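Serpin-12 (Manduca sexta, PDB 6CJ7) controls the prophenoloxidase activation system in larval hemolymph as a member of the serpin family, probably by inhibiting serine proteases. Local coordinates at residues D157-S160 with G161-M165. Numbering follows the deposited sequence.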
ATOM      1  N   ASP A 157      -0.028  -8.693  22.997  1.00 38.77           N
ATOM      2  CA  ASP A 157       0.056  -7.645  24.002  1.00 42.22           C
ATOM      3  C   ASP A 157      -0.759  -6.412  23.637  1.00 44.88           C
ATOM      4  O   ASP A 157      -0.980  -5.562  24.505  1.00 47.97           O
ATOM      5  CB  ASP A 157       1.520  -7.266  24.229  1.00 50.26           C
ATOM      6  CG  ASP A 157       2.339  -8.427  24.753  1.00 57.27           C
ATOM      7  OD1 ASP A 157       1.808  -9.205  25.578  1.00 50.84           O
ATOM      8  OD2 ASP A 157       3.506  -8.570  24.331  1.00 65.38           O
ATOM      9  N   ASP A 158      -1.215  -6.299  22.390  1.00 45.18           N
ATOM     10  CA  ASP A 158      -2.093  -5.213  21.980  1.00 43.87           C
ATOM     11  C   ASP A 158      -3.558  -5.502  22.266  1.00 40.82           C
ATOM     12  O   ASP A 158      -4.402  -4.630  22.034  1.00 41.45           O
ATOM     13  CB  ASP A 158      -1.921  -4.920  20.487  1.00 49.81           C
ATOM     14  CG  ASP A 158      -0.531  -4.437  20.148  1.00 59.27           C
ATOM     15  OD1 ASP A 158       0.258  -4.191  21.084  1.00 65.08           O
ATOM     16  OD2 ASP A 158      -0.230  -4.296  18.944  1.00 61.02           O
ATOM     17  N   LEU A 159      -3.881  -6.688  22.767  1.00 36.59           N
ATOM     18  CA  LEU A 159      -5.259  -7.120  22.922  1.00 34.79           C
ATOM     19  C   LEU A 159      -5.568  -7.397  24.388  1.00 34.62           C
ATOM     20  O   LEU A 159      -4.697  -7.812  25.161  1.00 36.94           O
ATOM     21  CB  LEU A 159      -5.536  -8.375  22.083  1.00 26.59           C
ATOM     22  CG  LEU A 159      -5.133  -8.331  20.606  1.00 27.73           C
ATOM     23  CD1 LEU A 159      -5.521  -9.626  19.916  1.00 28.75           C
ATOM     24  CD2 LEU A 159      -5.763  -7.137  19.908  1.00 30.83           C
ATOM     25  N   SER A 160      -6.820  -7.168  24.763  1.00 33.53           N
ATOM     26  CA  SER A 160      -7.285  -7.477  26.103  1.00 31.10           C
ATOM     27  C   SER A 160      -8.793  -7.655  26.038  1.00 35.69           C
ATOM     28  O   SER A 160      -9.416  -7.432  24.999  1.00 33.97           O
ATOM     29  CB  SER A 160      -6.897  -6.373  27.091  1.00 35.52           C
ATOM     30  OG  SER A 160      -7.641  -5.192  26.836  1.00 42.68           O
ATOM     31  N   GLY A 161      -9.385  -8.044  27.165  1.00 34.96           N
ATOM     32  CA  GLY A 161     -10.834  -8.129  27.220  1.00 35.52           C
ATOM     33  C   GLY A 161     -11.529  -6.811  26.951  1.00 37.62           C
ATOM     34  O   GLY A 161     -12.728  -6.800  26.644  1.00 42.43           O
ATOM     35  N   ASN A 162     -10.808  -5.700  27.050  1.00 37.51           N
ATOM     36  CA  ASN A 162     -11.380  -4.387  26.792  1.00 38.50           C
ATOM     37  C   ASN A 162     -11.198  -3.928  25.350  1.00 30.65           C
ATOM     38  O   ASN A 162     -11.708  -2.861  24.992  1.00 32.99           O
ATOM     39  CB  ASN A 162     -10.779  -3.362  27.758  1.00 43.87           C
ATOM     40  CG  ASN A 162     -11.360  -3.480  29.163  1.00 57.56           C
ATOM     41  OD1 ASN A 162     -12.579  -3.467  29.346  1.00 64.06           O
ATOM     42  ND2 ASN A 162     -10.490  -3.612  30.157  1.00 60.36           N
ATOM     43  N   THR A 163     -10.493  -4.699  24.519  1.00 27.59           N
ATOM     44  CA  THR A 163     -10.408  -4.407  23.092  1.00 21.76           C
ATOM     45  C   THR A 163     -11.790  -4.438  22.465  1.00 22.25           C
ATOM     46  O   THR A 163     -12.573  -5.359  22.712  1.00 25.60           O
ATOM     47  CB  THR A 163      -9.501  -5.428  22.401  1.00 22.59           C
ATOM     48  OG1 THR A 163      -8.202  -5.349  22.994  1.00 25.86           O
ATOM     49  CG2 THR A 163      -9.411  -5.176  20.885  1.00 22.88           C
ATOM     50  N   GLN A 164     -12.085  -3.429  21.650  1.00 20.88           N
ATOM     51  CA  GLN A 164     -13.385  -3.326  20.999  1.00 22.83           C
ATOM     52  C   GLN A 164     -13.336  -3.678  19.523  1.00 19.61           C
ATOM     53  O   GLN A 164     -14.229  -4.373  19.025  1.00 20.52           O
ATOM     54  CB  GLN A 164     -13.957  -1.914  21.170  1.00 20.89           C
ATOM     55  CG  GLN A 164     -14.165  -1.572  22.636  1.00 21.60           C
ATOM     56  CD  GLN A 164     -15.118  -0.430  22.846  1.00 28.50           C
ATOM     57  OE1 GLN A 164     -15.527  -0.163  23.983  1.00 34.98           O
ATOM     58  NE2 GLN A 164     -15.478   0.253  21.771  1.00 26.29           N
ATOM     59  N   MET A 165     -12.307  -3.232  18.801  1.00 20.72           N
ATOM     60  CA  MET A 165     -12.307  -3.380  17.354  1.00 21.38           C
ATOM     61  C   MET A 165     -10.872  -3.345  16.854  1.00 20.94           C
ATOM     62  O   MET A 165     -10.137  -2.408  17.164  1.00 21.41           O
ATOM     63  CB  MET A 165     -13.130  -2.266  16.684  1.00 25.16           C
ATOM     64  CG  MET A 165     -13.435  -2.537  15.236  1.00 27.71           C
ATOM     65  SD  MET A 165     -14.172  -1.091  14.430  1.00 37.98           S
ATOM     66  CE  MET A 165     -15.143  -0.365  15.720  1.00 25.25           C
TER
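Ser160 and Thr163 close a type I beta turn, gripping each other through two hydrogen bonds. Thr163 N donates to Ser160 O at 3.0 Å, approaching from above the carbonyl plane, 61° out of it. In the reverse direction, Ser160 N donates to Thr163 OG1 over 2.9 Å in a fairly straight bond. The torsion of Thr163 explains this second bond: with OG1 anti to its own carbonyl carbon (chi1 -60°), the hydroxyl turns back to the amide that begins the turn. OG1 also lies 3.4 Å from Leu159 CA, so the buried threonine packs closely against the incoming backbone. A third bond, from Asn162 N to Ser160 OG at 3.2 Å, is longer and more bent (147°); it closes an ST turn at the exposed corner of Gly161 and Asn162. The Asn162 side chain adds little there, its CB 3.7 Å from Ser160 OG. On the inner side, Leu159 packs on Pro131, Ala134 and Ala135 of helix 131-145, and Thr163 on Phe128. The arrangement is a type I beta turn overlapped by an ST turn, with Thr163 OG1 accepting a bond from Ser160 N, in the serpin fold's connection between helix 131-145 and sheet strand 165-174.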